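Local coordinates for uncharacterized protein (Bacteroides ovatus, PDB 4FS7), which is of unknown function but, as an extracellular protein built from BspA-type leucine-rich repeats, probably binds other proteins, at residues Asn12-His17 with Val59-Tyr64; Lys142-Pro147 with Glu156-Cys161; Leu265-Ser270 with Tyr283-Val288; Val371-Arg376 with Tyr382-Thr387. All blocks are in the same frame, centred on the assembly; numbering follows the deposited sequence.

Contact 1: residues Asn12-His17 with Val59-Tyr64; sequences NFTKEH and VVSIGY
Thr14 meets Val60 and Ser61 without the help of any flat group, for the nearby planar side chains are engaged elsewhere. The ring of Phe13 meets those of Phe4 and Tyr57, its plane inclined by about 40° to the first and 55° to the second. The amide of Asn12 is fixed at both ends, OD1 by Ser23 and ND2 by Glu21. The contact itself is loose and lies at the surface, burying about 90 Å² in all. Thr14 stands with its CA 8.9 Å from CA of Ser61, and its two branches are directed at different neighbours. The methyl CG2 comes to 4.4 Å from OG of Ser61, a loose approach. OG1 lies 4.5 Å from CG2 of Val60. The first torsion of Thr14 (chi1 44°) sets OG1 between the backbone N and the carbonyl carbon, and there the hydroxyl is hydrogen-bonded to Thr19. Threonine suits this place because one branch can serve a polar partner while the other offers a methyl; the short side chain of Ser61 does not crowd that methyl, and beta-branched Val60 fits its strand. Farther along, Glu16 forms a salt bridge with Arg83 and accepts a hydrogen bond from Thr19 at its backbone carbonyl. Strand 19-25 runs between the two segments in the mixed N-terminal sheet, antiparallel to 9-13 and parallel to 55-62. The side chains of Thr14 and Ser61 both touch Glu21 on that middle strand, so the contact spans second-neighbour strands.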
loop_
_atom_site.group_PDB
_atom_site.type_symbol
_atom_site.label_atom_id
_atom_site.label_comp_id
_atom_site.label_asym_id
_atom_site.label_seq_id
_atom_site.Cartn_x
_atom_site.Cartn_y
_atom_site.Cartn_z
ATOM N N ASN A 12 4.468 -22.774 -32.151
ATOM C CA ASN A 12 5.250 -21.954 -33.049
ATOM C C ASN A 12 6.723 -22.372 -33.005
ATOM O O ASN A 12 7.263 -22.636 -31.935
ATOM C CB ASN A 12 5.174 -20.461 -32.707
ATOM C CG ASN A 12 3.801 -19.870 -32.876
ATOM O OD1 ASN A 12 2.875 -20.510 -33.325
ATOM N ND2 ASN A 12 3.644 -18.641 -32.387
ATOM N N PHE A 13 7.371 -22.417 -34.158
ATOM C CA PHE A 13 8.817 -22.620 -34.184
ATOM C C PHE A 13 9.539 -21.453 -33.514
ATOM O O PHE A 13 9.121 -20.278 -33.648
ATOM C CB PHE A 13 9.335 -22.813 -35.616
ATOM C CG PHE A 13 8.707 -23.974 -36.310
ATOM C CD1 PHE A 13 8.977 -25.261 -35.890
ATOM C CD2 PHE A 13 7.815 -23.787 -37.341
ATOM C CE1 PHE A 13 8.384 -26.354 -36.484
ATOM C CE2 PHE A 13 7.203 -24.868 -37.951
ATOM C CZ PHE A 13 7.486 -26.170 -37.513
ATOM N N THR A 14 10.584 -21.785 -32.766
ATOM C CA THR A 14 11.452 -20.810 -32.098
ATOM C C THR A 14 12.872 -20.892 -32.655
ATOM O O THR A 14 13.223 -21.856 -33.354
ATOM C CB THR A 14 11.374 -20.898 -30.520
ATOM O OG1 THR A 14 11.414 -22.260 -30.039
ATOM C CG2 THR A 14 10.067 -20.264 -30.034
ATOM N N LYS A 15 13.678 -19.861 -32.395
ATOM C CA LYS A 15 14.954 -19.696 -33.104
ATOM C C LYS A 15 15.938 -20.839 -32.836
ATOM O O LYS A 15 16.692 -21.229 -33.737
ATOM C CB LYS A 15 15.604 -18.348 -32.749
ATOM C CG LYS A 15 16.924 -18.063 -33.493
ATOM N N GLU A 16 15.966 -21.354 -31.609
ATOM C CA GLU A 16 16.868 -22.443 -31.267
ATOM C C GLU A 16 16.545 -23.692 -32.093
ATOM O O GLU A 16 15.368 -24.101 -32.216
ATOM C CB GLU A 16 16.814 -22.753 -29.765
ATOM C CG GLU A 16 17.870 -23.756 -29.288
ATOM C CD GLU A 16 17.757 -24.067 -27.805
ATOM O OE1 GLU A 16 17.083 -23.294 -27.100
ATOM O OE2 GLU A 16 18.327 -25.082 -27.342
ATOM N N HIS A 17 17.598 -24.295 -32.660
ATOM C CA HIS A 17 17.460 -25.477 -33.504
ATOM C C HIS A 17 16.679 -26.561 -32.795
ATOM O O HIS A 17 16.993 -26.948 -31.631
ATOM C CB HIS A 17 18.827 -26.049 -33.932
ATOM C CG HIS A 17 18.713 -27.315 -34.733
ATOM N ND1 HIS A 17 18.850 -28.570 -34.173
ATOM C CD2 HIS A 17 18.431 -27.522 -36.044
ATOM C CE1 HIS A 17 18.674 -29.493 -35.103
ATOM N NE2 HIS A 17 18.419 -28.885 -36.248
ATOM N N VAL A 59 9.816 -28.995 -26.694
ATOM C CA VAL A 59 8.913 -27.954 -26.227
ATOM C C VAL A 59 9.610 -27.240 -25.052
ATOM O O VAL A 59 9.621 -27.758 -23.937
ATOM C CB VAL A 59 7.569 -28.574 -25.841
ATOM C CG1 VAL A 59 6.572 -27.472 -25.393
ATOM C CG2 VAL A 59 6.950 -29.418 -26.996
ATOM N N VAL A 60 10.182 -26.067 -25.329
ATOM C CA VAL A 60 11.073 -25.410 -24.394
ATOM C C VAL A 60 10.562 -24.103 -23.808
ATOM O O VAL A 60 11.199 -23.544 -22.933
ATOM C CB VAL A 60 12.473 -25.208 -24.999
ATOM C CG1 VAL A 60 13.041 -26.559 -25.432
ATOM C CG2 VAL A 60 12.465 -24.210 -26.156
ATOM N N SER A 61 9.404 -23.641 -24.261
ATOM C CA SER A 61 8.873 -22.384 -23.762
ATOM C C SER A 61 7.368 -22.355 -23.967
ATOM O O SER A 61 6.797 -23.083 -24.791
ATOM C CB SER A 61 9.546 -21.172 -24.394
ATOM O OG SER A 61 9.339 -21.140 -25.769
ATOM N N ILE A 62 6.734 -21.447 -23.221
ATOM C CA ILE A 62 5.341 -21.058 -23.430
ATOM C C ILE A 62 5.380 -19.624 -23.916
ATOM O O ILE A 62 6.028 -18.765 -23.307
ATOM C CB ILE A 62 4.472 -21.247 -22.164
ATOM C CG1 ILE A 62 4.411 -22.745 -21.811
ATOM C CG2 ILE A 62 3.054 -20.673 -22.379
ATOM C CD1 ILE A 62 3.801 -23.015 -20.521
ATOM N N GLY A 63 4.711 -19.379 -25.035
ATOM C CA GLY A 63 4.789 -18.088 -25.672
ATOM C C GLY A 63 4.045 -16.957 -24.961
ATOM O O GLY A 63 3.165 -17.177 -24.143
ATOM N N TYR A 64 4.416 -15.753 -25.362
ATOM C CA TYR A 64 3.708 -14.551 -24.982
ATOM C C TYR A 64 2.191 -14.714 -25.165
ATOM O O TYR A 64 1.717 -15.069 -26.249
ATOM C CB TYR A 64 4.229 -13.402 -25.842
ATOM C CG TYR A 64 3.627 -12.047 -25.594
ATOM C CD1 TYR A 64 2.460 -11.657 -26.238
ATOM C CD2 TYR A 64 4.231 -11.154 -24.715
ATOM C CE1 TYR A 64 1.913 -10.375 -26.004
ATOM C CE2 TYR A 64 3.692 -9.875 -24.485
ATOM C CZ TYR A 64 2.538 -9.513 -25.118
ATOM O OH TYR A 64 1.989 -8.242 -24.893
#

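Contact 2: residues Lys142-Pro147 with Glu156-Cys161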
loop_
_atom_site.group_PDB
_atom_site.type_symbol
_atom_site.label_atom_id
_atom_site.label_comp_id
_atom_site.label_asym_id
_atom_site.label_seq_id
_atom_site.Cartn_x
_atom_site.Cartn_y
_atom_site.Cartn_z
ATOM N N LYS A 142 -3.851 -18.710 -0.702
ATOM C CA LYS A 142 -3.837 -18.444 0.738
ATOM C C LYS A 142 -2.423 -18.132 1.246
ATOM O O LYS A 142 -2.277 -17.421 2.242
ATOM C CB LYS A 142 -4.387 -19.635 1.492
ATOM C CG LYS A 142 -4.486 -19.444 2.963
ATOM C CD LYS A 142 -5.157 -20.684 3.626
ATOM C CE LYS A 142 -5.197 -20.542 5.138
ATOM N NZ LYS A 142 -6.297 -21.380 5.711
ATOM N N GLU A 143 -1.408 -18.722 0.615
ATOM C CA GLU A 143 -0.058 -18.548 1.059
ATOM C C GLU A 143 0.819 -18.549 -0.144
ATOM O O GLU A 143 0.508 -19.142 -1.182
ATOM C CB GLU A 143 0.323 -19.640 2.040
ATOM C CG GLU A 143 0.397 -21.025 1.541
ATOM C CD GLU A 143 0.945 -21.916 2.665
ATOM O OE1 GLU A 143 0.135 -22.385 3.472
ATOM O OE2 GLU A 143 2.191 -22.053 2.792
ATOM N N ILE A 144 1.936 -17.878 -0.027
ATOM C CA ILE A 144 3.015 -17.986 -1.019
ATOM C C ILE A 144 4.381 -17.753 -0.365
ATOM O O ILE A 144 4.533 -16.860 0.497
ATOM C CB ILE A 144 2.812 -17.055 -2.236
ATOM C CG1 ILE A 144 3.752 -17.492 -3.384
ATOM C CG2 ILE A 144 2.994 -15.612 -1.824
ATOM C CD1 ILE A 144 3.508 -16.862 -4.681
ATOM N N THR A 145 5.333 -18.617 -0.725
ATOM C CA THR A 145 6.719 -18.449 -0.321
ATOM C C THR A 145 7.576 -18.043 -1.503
ATOM O O THR A 145 7.563 -18.699 -2.573
ATOM C CB THR A 145 7.229 -19.739 0.343
ATOM O OG1 THR A 145 6.448 -19.982 1.516
ATOM C CG2 THR A 145 8.709 -19.633 0.728
ATOM N N ILE A 146 8.254 -16.920 -1.354
ATOM C CA ILE A 146 9.119 -16.368 -2.416
ATOM C C ILE A 146 10.533 -16.864 -2.186
ATOM O O ILE A 146 11.085 -16.630 -1.134
ATOM C CB ILE A 146 9.196 -14.803 -2.412
ATOM C CG1 ILE A 146 7.810 -14.148 -2.391
ATOM C CG2 ILE A 146 10.034 -14.291 -3.611
ATOM C CD1 ILE A 146 6.855 -14.580 -3.510
ATOM N N PRO A 147 11.125 -17.580 -3.165
ATOM C CA PRO A 147 12.471 -18.103 -3.012
ATOM C C PRO A 147 13.511 -17.022 -2.669
ATOM O O PRO A 147 13.388 -15.858 -3.105
ATOM C CB PRO A 147 12.730 -18.745 -4.392
ATOM C CG PRO A 147 11.431 -19.170 -4.872
ATOM C CD PRO A 147 10.516 -18.066 -4.419
ATOM N N GLU A 156 2.580 -4.140 -7.842
ATOM C CA GLU A 156 1.262 -4.774 -7.831
ATOM C C GLU A 156 1.321 -6.283 -8.134
ATOM O O GLU A 156 0.300 -6.874 -8.514
ATOM C CB GLU A 156 0.278 -4.062 -8.764
ATOM C CG GLU A 156 -0.123 -2.671 -8.248
ATOM C CD GLU A 156 -1.288 -2.050 -8.975
ATOM O OE1 GLU A 156 -2.040 -2.743 -9.694
ATOM O OE2 GLU A 156 -1.475 -0.825 -8.830
ATOM N N ALA A 157 2.437 -6.937 -7.826
ATOM C CA ALA A 157 2.557 -8.362 -8.169
ATOM C C ALA A 157 1.535 -9.235 -7.462
ATOM O O ALA A 157 1.118 -10.244 -8.023
ATOM C CB ALA A 157 3.981 -8.857 -7.895
ATOM N N PHE A 158 1.124 -8.849 -6.242
ATOM C CA PHE A 158 0.157 -9.584 -5.452
ATOM C C PHE A 158 -1.060 -8.724 -5.143
ATOM O O PHE A 158 -1.789 -8.977 -4.180
ATOM C CB PHE A 158 0.803 -10.139 -4.176
ATOM C CG PHE A 158 1.882 -11.119 -4.483
ATOM C CD1 PHE A 158 1.526 -12.394 -4.871
ATOM C CD2 PHE A 158 3.228 -10.765 -4.451
ATOM C CE1 PHE A 158 2.476 -13.341 -5.221
ATOM C CE2 PHE A 158 4.195 -11.722 -4.790
ATOM C CZ PHE A 158 3.788 -12.983 -5.191
ATOM N N ALA A 159 -1.294 -7.687 -5.933
ATOM C CA ALA A 159 -2.467 -6.831 -5.669
ATOM C C ALA A 159 -3.760 -7.629 -5.849
ATOM O O ALA A 159 -3.851 -8.486 -6.757
ATOM C CB ALA A 159 -2.468 -5.621 -6.578
ATOM N N THR A 160 -4.754 -7.355 -4.998
ATOM C CA THR A 160 -6.080 -7.959 -5.072
ATOM C C THR A 160 -6.012 -9.460 -4.899
ATOM O O THR A 160 -6.936 -10.156 -5.312
ATOM C CB THR A 160 -6.902 -7.510 -6.313
ATOM O OG1 THR A 160 -6.474 -8.165 -7.486
ATOM C CG2 THR A 160 -6.797 -6.048 -6.545
ATOM N N CYS A 161 -5.017 -9.973 -4.192
ATOM C CA CYS A 161 -4.989 -11.373 -3.791
ATOM C C CYS A 161 -5.800 -11.475 -2.485
ATOM O O CYS A 161 -5.280 -11.359 -1.362
ATOM C CB CYS A 161 -3.566 -11.852 -3.631
ATOM S SG CYS A 161 -2.680 -11.969 -5.229
#
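Phe158 presents the outer end of its ring to two isoleucines of the strand segment. CD1 of Ile144 lies 3.7 Å from CE1 of Phe158, and CG2 of Ile144 is 4.1 Å from that CE1. The side chains of Ile146 and Phe158 point at each other from opposite directions, one of the two Ile146 conformers bringing CD1 to 3.8 Å from CZ of Phe158. Extended chain, strand 143-145 and the residue after it, turns both isoleucines inward, and their branched, apolar chains suit a buried aromatic end. The ring reaches them because CG of Phe158 stands anti to the carbonyl carbon (chi1 -63°). With only an alanine in place of Phe158, a gap would probably open beside CD1 of Ile144, both isoleucine ends losing their aromatic neighbour. Two overlapping beta turns shape the backbone carrying Phe158: type I from Glu156 to Ala159, closed by Ala159 N to Glu156 O at 3.1 Å, and type II from Phe158 to Cys161. Phe136 meets the Phe158 ring with nearly parallel planes, in keeping with rows of phenylalanines inside a leucine-rich repeat solenoid. Strand 143-145 pairs in parallel with 166-168, where Ile144 touches Val167, while Ile146 and Ala157 both rest on Ile131 of strand 130-131.

Contact 3: residues Leu265-Ser270 with Tyr283-Val288. With EDO (1,2-ethanediol), chain C.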
loop_
_atom_site.group_PDB
_atom_site.type_symbol
_atom_site.label_atom_id
_atom_site.label_comp_id
_atom_site.label_asym_id
_atom_site.label_seq_id
_atom_site.Cartn_x
_atom_site.Cartn_y
_atom_site.Cartn_z
ATOM N N LEU A 265 11.863 14.304 11.495
ATOM C CA LEU A 265 11.170 13.500 10.463
ATOM C C LEU A 265 10.472 14.354 9.413
ATOM O O LEU A 265 9.742 15.276 9.783
ATOM C CB LEU A 265 10.196 12.587 11.169
ATOM C CG LEU A 265 9.319 11.679 10.306
ATOM C CD1 LEU A 265 10.152 10.716 9.449
ATOM C CD2 LEU A 265 8.335 10.957 11.174
ATOM N N ARG A 266 10.745 14.074 8.117
ATOM C CA ARG A 266 10.008 14.677 6.990
ATOM C C ARG A 266 8.687 13.938 6.764
ATOM O O ARG A 266 8.663 12.711 6.709
ATOM C CB ARG A 266 10.833 14.599 5.709
ATOM C CG ARG A 266 10.099 15.081 4.488
ATOM C CD ARG A 266 11.007 15.371 3.305
ATOM N NE ARG A 266 10.228 16.013 2.251
ATOM C CZ ARG A 266 10.718 16.506 1.121
ATOM N NH1 ARG A 266 12.012 16.435 0.852
ATOM N NH2 ARG A 266 9.889 17.058 0.244
ATOM N N ILE A 267 7.586 14.684 6.619
ATOM C CA ILE A 267 6.242 14.109 6.592
ATOM C C ILE A 267 5.402 14.862 5.558
ATOM O O ILE A 267 5.356 16.090 5.579
ATOM C CB ILE A 267 5.540 14.208 7.984
ATOM C CG1 ILE A 267 6.409 13.607 9.097
ATOM C CG2 ILE A 267 4.182 13.551 7.981
ATOM C CD1 ILE A 267 5.821 13.772 10.503
ATOM N N GLY A 268 4.725 14.130 4.688
ATOM C CA GLY A 268 3.777 14.730 3.773
ATOM C C GLY A 268 2.444 15.057 4.435
ATOM O O GLY A 268 2.222 14.779 5.612
ATOM N N GLY A 269 1.557 15.661 3.658
ATOM C CA GLY A 269 0.245 16.020 4.119
ATOM C C GLY A 269 -0.699 14.852 4.297
ATOM O O GLY A 269 -0.470 13.747 3.812
ATOM N N SER A 270 -1.799 15.127 4.990
ATOM C CA SER A 270 -2.948 14.219 5.076
ATOM C C SER A 270 -2.644 12.850 5.679
ATOM O O SER A 270 -3.327 11.883 5.380
ATOM C CB SER A 270 -3.567 14.040 3.695
ATOM O OG SER A 270 -4.032 15.293 3.169
ATOM N N TYR A 283 2.887 14.017 19.111
ATOM C CA TYR A 283 3.454 14.511 17.870
ATOM C C TYR A 283 4.536 15.546 18.141
ATOM O O TYR A 283 4.289 16.513 18.838
ATOM C CB TYR A 283 2.346 15.112 16.997
ATOM C CG TYR A 283 2.805 15.486 15.600
ATOM C CD1 TYR A 283 3.463 16.661 15.338
ATOM C CD2 TYR A 283 2.568 14.621 14.527
ATOM C CE1 TYR A 283 3.884 16.988 14.060
ATOM C CE2 TYR A 283 2.967 14.951 13.254
ATOM C CZ TYR A 283 3.648 16.116 13.024
ATOM O OH TYR A 283 4.007 16.431 11.744
ATOM N N GLY A 284 5.720 15.348 17.572
ATOM C CA GLY A 284 6.879 16.198 17.804
ATOM C C GLY A 284 7.569 16.781 16.627
ATOM O O GLY A 284 8.528 17.533 16.781
ATOM N N SER A 285 7.153 16.455 15.398
ATOM C CA SER A 285 7.834 17.033 14.256
ATOM C C SER A 285 7.540 18.528 14.171
ATOM O O SER A 285 6.478 19.003 14.589
ATOM C CB SER A 285 7.472 16.348 12.941
ATOM O OG SER A 285 8.368 16.773 11.919
ATOM N N VAL A 286 8.489 19.284 13.636
ATOM C CA VAL A 286 8.457 20.741 13.698
ATOM C C VAL A 286 7.187 21.366 13.073
ATOM O O VAL A 286 6.664 22.375 13.534
ATOM C CB VAL A 286 9.754 21.374 13.149
ATOM C CG1 VAL A 286 9.979 21.082 11.692
ATOM C CG2 VAL A 286 9.756 22.850 13.368
ATOM N N ILE A 287 6.730 20.772 11.981
ATOM C CA ILE A 287 5.521 21.191 11.285
ATOM C C ILE A 287 4.494 20.065 11.411
ATOM O O ILE A 287 4.839 18.892 11.185
ATOM C CB ILE A 287 5.813 21.458 9.795
ATOM C CG1 ILE A 287 6.751 22.635 9.599
ATOM C CG2 ILE A 287 4.493 21.672 8.995
ATOM C CD1 ILE A 287 7.498 22.619 8.276
ATOM N N VAL A 288 3.249 20.415 11.722
ATOM C CA VAL A 288 2.090 19.550 11.528
ATOM C C VAL A 288 1.568 19.882 10.116
ATOM O O VAL A 288 1.031 20.956 9.918
ATOM C CB VAL A 288 0.939 19.784 12.538
ATOM C CG1 VAL A 288 -0.269 18.818 12.244
ATOM C CG2 VAL A 288 1.426 19.632 13.979
HETATM C C1 EDO C . 7.120 17.753 9.127
HETATM O O1 EDO C . 7.929 18.599 10.039
HETATM C C2 EDO C . 7.041 18.257 7.661
HETATM O O2 EDO C . 8.069 17.636 6.844
#
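Ser285 OG is held by two partners in the conformer described, one of two modelled: it donates to Leu265 O at 2.9 Å and accepts from O1 of a 1,2-ethanediol at 2.7 Å. The site is a break in the parallel ladder of this BspA-type leucine-rich repeat solenoid, where strand 266-267 ends one sheet and 287-288 begins the next. The diol, probably from the crystallisation liquor, bridges the interval in place of direct strand pairing. Ile267 N donates to its O2 at 3.0 Å, and Ile287 N to its O1 at 3.2 Å. A serine suits this junction because its short hydroxyl can both give and receive, and its OG, anti to the backbone N (chi1 -168°), is directed at the Leu265 carbonyl. Tyr283 holds a second carbonyl, that of Ile287: its OH donates to Ile287 O at 2.7 Å, in the carbonyl plane and on a lone pair, with that oxygen at the edge of the ring and in its plane. A phenylalanine in place of Tyr283 would probably leave the Ile287 carbonyl without this donor and the chain between Tyr283 and Ile287 less firmly tied. Ile267 supplies the apolar side of the contact, also resting on Ile260 of strand 257-260. Its CD1 touches both side chains, 3.4 Å from Tyr283 OH and 3.9 Å from Ser285 CB.

Contact 4: residues Val371-Arg376 with Tyr382-Thr387; sequences VELPKR and YDFEDT
The C-terminal end of the BspA-type leucine-rich repeat solenoid is filled here by Phe384, whose ring meets Val371 and Leu373 of strand 370-374 across the interior. All three are buried, and the contact is purely apolar. CD1 of Leu373 comes to 4.2 Å from CE1 of Phe384, while CG2 of Val371, in one of the two conformers modelled for that residue, lies 4.3 Å from CE2. The two aliphatic side chains thus meet the ring to either side of CZ, at CE1 and CE2, from the same side of the ring plane. The backbones stay well apart, 10.0 Å between CA of Val371 and CA of Phe384, a width that a large aromatic residue suits because it carries its ring far from its own chain. The first torsion of Phe384 (chi1 -63°) places CG opposite the carbonyl carbon, which sends the ring across toward the strand. Alternate residues of an extended strand suit the other half: Val371 and Leu373 turn inward with apolar branches, and Glu372 between them turns its charge out to solvent. Polar neighbours of Phe384 tie its loop to residues earlier in the chain, with Asp383 OD1 hydrogen-bonded to Asn360 N and Glu385 OE2 to Gly364 N. The ring itself stacks on Phe362 and meets Phe390 edge-to-face, so the aromatic packing runs on to Phe362 earlier in the chain and Phe390 later. Strand 370-374 pairs in parallel with 389-393, Val371 touching Phe390 and Leu373 touching Trp392, while Phe350 packs against the same two strand residues.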
loop_
_atom_site.group_PDB
_atom_site.type_symbol
_atom_site.label_atom_id
_atom_site.label_comp_id
_atom_site.label_asym_id
_atom_site.label_seq_id
_atom_site.Cartn_x
_atom_site.Cartn_y
_atom_site.Cartn_z
ATOM N N VAL A 371 -11.225 33.162 24.977
ATOM C CA VAL A 371 -9.800 32.989 24.791
ATOM C C VAL A 371 -9.102 34.247 25.240
ATOM O O VAL A 371 -9.740 35.263 25.509
ATOM C CB VAL A 371 -9.457 32.658 23.336
ATOM C CG1 VAL A 371 -10.106 31.328 22.925
ATOM C CG2 VAL A 371 -9.892 33.819 22.433
ATOM N N GLU A 372 -7.794 34.124 25.388
ATOM C CA GLU A 372 -6.888 35.204 25.761
ATOM C C GLU A 372 -5.876 35.362 24.636
ATOM O O GLU A 372 -5.187 34.409 24.311
ATOM C CB GLU A 372 -6.151 34.855 27.069
ATOM C CG GLU A 372 -7.082 34.602 28.272
ATOM C CD GLU A 372 -6.329 34.467 29.585
ATOM O OE1 GLU A 372 -5.089 34.641 29.566
ATOM O OE2 GLU A 372 -6.984 34.214 30.632
ATOM N N LEU A 373 -5.814 36.549 24.021
ATOM C CA LEU A 373 -4.869 36.900 22.944
ATOM C C LEU A 373 -4.208 38.242 23.192
ATOM O O LEU A 373 -4.851 39.151 23.717
ATOM C CB LEU A 373 -5.577 37.011 21.573
ATOM C CG LEU A 373 -5.887 35.780 20.735
ATOM C CD1 LEU A 373 -6.735 36.225 19.553
ATOM C CD2 LEU A 373 -4.649 35.107 20.297
ATOM N N PRO A 374 -2.993 38.438 22.685
ATOM C CA PRO A 374 -2.432 39.775 22.715
ATOM C C PRO A 374 -3.213 40.686 21.782
ATOM O O PRO A 374 -3.679 40.254 20.723
ATOM C CB PRO A 374 -0.992 39.587 22.241
ATOM C CG PRO A 374 -1.002 38.351 21.491
ATOM C CD PRO A 374 -2.076 37.477 22.066
ATOM N N LYS A 375 -3.359 41.930 22.202
ATOM C CA LYS A 375 -3.899 42.983 21.368
ATOM C C LYS A 375 -3.223 42.997 19.990
ATOM O O LYS A 375 -3.867 43.270 18.992
ATOM C CB LYS A 375 -3.735 44.316 22.102
ATOM C CG LYS A 375 -4.396 45.491 21.438
ATOM C CD LYS A 375 -5.866 45.613 21.823
ATOM C CE LYS A 375 -6.398 47.007 21.461
ATOM N NZ LYS A 375 -7.883 47.037 21.368
ATOM N N ARG A 376 -1.939 42.645 19.935
ATOM C CA ARG A 376 -1.151 42.539 18.705
ATOM C C ARG A 376 -1.759 41.594 17.652
ATOM O O ARG A 376 -1.503 41.707 16.453
ATOM C CB ARG A 376 0.272 42.067 19.096
ATOM C CG ARG A 376 1.130 41.516 18.000
ATOM C CD ARG A 376 2.548 41.193 18.553
ATOM N NE ARG A 376 2.524 40.035 19.453
ATOM C CZ ARG A 376 2.460 38.771 19.026
ATOM N NH1 ARG A 376 2.422 38.502 17.719
ATOM N NH2 ARG A 376 2.413 37.778 19.903
ATOM N N TYR A 382 -11.718 37.927 13.775
ATOM C CA TYR A 382 -12.716 37.560 12.775
ATOM C C TYR A 382 -12.643 36.092 12.340
ATOM O O TYR A 382 -13.580 35.593 11.703
ATOM C CB TYR A 382 -12.590 38.468 11.550
ATOM C CG TYR A 382 -12.558 39.936 11.880
ATOM C CD1 TYR A 382 -13.661 40.548 12.419
ATOM C CD2 TYR A 382 -11.403 40.688 11.685
ATOM C CE1 TYR A 382 -13.649 41.904 12.735
ATOM C CE2 TYR A 382 -11.362 42.045 11.978
ATOM C CZ TYR A 382 -12.472 42.633 12.540
ATOM O OH TYR A 382 -12.426 43.975 12.860
ATOM N N ASP A 383 -11.570 35.418 12.757
ATOM C CA ASP A 383 -11.350 34.018 12.421
ATOM C C ASP A 383 -11.898 33.050 13.461
ATOM O O ASP A 383 -11.704 31.842 13.364
ATOM C CB ASP A 383 -9.878 33.831 12.127
ATOM C CG ASP A 383 -9.468 34.681 10.917
ATOM O OD1 ASP A 383 -10.097 34.507 9.840
ATOM O OD2 ASP A 383 -8.639 35.587 11.069
ATOM N N PHE A 384 -12.597 33.611 14.436
ATOM C CA PHE A 384 -13.362 32.886 15.440
ATOM C C PHE A 384 -14.854 33.086 15.238
ATOM O O PHE A 384 -15.277 34.066 14.596
ATOM C CB PHE A 384 -13.018 33.390 16.844
ATOM C CG PHE A 384 -11.577 33.172 17.250
ATOM C CD1 PHE A 384 -10.593 33.976 16.768
ATOM C CD2 PHE A 384 -11.210 32.177 18.141
ATOM C CE1 PHE A 384 -9.239 33.820 17.135
ATOM C CE2 PHE A 384 -9.874 32.023 18.500
ATOM C CZ PHE A 384 -8.904 32.845 18.011
ATOM N N GLU A 385 -15.666 32.224 15.828
ATOM C CA GLU A 385 -17.096 32.483 15.893
ATOM C C GLU A 385 -17.376 33.792 16.604
ATOM O O GLU A 385 -16.641 34.193 17.483
ATOM C CB GLU A 385 -17.796 31.344 16.627
ATOM C CG GLU A 385 -17.807 30.062 15.791
ATOM C CD GLU A 385 -18.708 30.192 14.581
ATOM O OE1 GLU A 385 -19.901 30.512 14.819
ATOM O OE2 GLU A 385 -18.274 29.972 13.411
ATOM N N ASP A 386 -18.453 34.458 16.186
ATOM C CA ASP A 386 -18.794 35.770 16.749
ATOM C C ASP A 386 -19.260 35.686 18.206
ATOM O O ASP A 386 -19.401 36.708 18.864
ATOM C CB ASP A 386 -19.747 36.571 15.857
ATOM C CG ASP A 386 -21.079 35.909 15.647
ATOM O OD1 ASP A 386 -21.427 34.964 16.388
ATOM O OD2 ASP A 386 -21.823 36.380 14.729
ATOM N N THR A 387 -19.489 34.478 18.707
ATOM C CA THR A 387 -19.824 34.235 20.106
ATOM C C THR A 387 -18.597 34.177 21.035
ATOM O O THR A 387 -18.744 34.274 22.250
ATOM C CB THR A 387 -20.648 32.946 20.230
ATOM O OG1 THR A 387 -19.998 31.930 19.465
ATOM C CG2 THR A 387 -22.098 33.164 19.701
#

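Overall arrangement
The four contacts follow one another in series along the chain and mark successive stations on an elongated, largely strand-and-loop protein without alpha-helices. Centres of contacts 1 and 2 are 28 Å apart, those of 2 and 3 are 33 Å and those of 3 and 4 are 27 Å, whereas contacts 1 and 4 are separated by 78 Å; none touches another. Contact 1 belongs to the mixed N-terminal sheet, and contacts 2 to 4 to the stacked coils of the repeat solenoid. Contacts 2 and 4 repeat one theme, a loop phenylalanine meeting a strand, while contact 3 marks a junction between sheets. Such local packing, renewed coil after coil, probably gives a long surface that could bind partners.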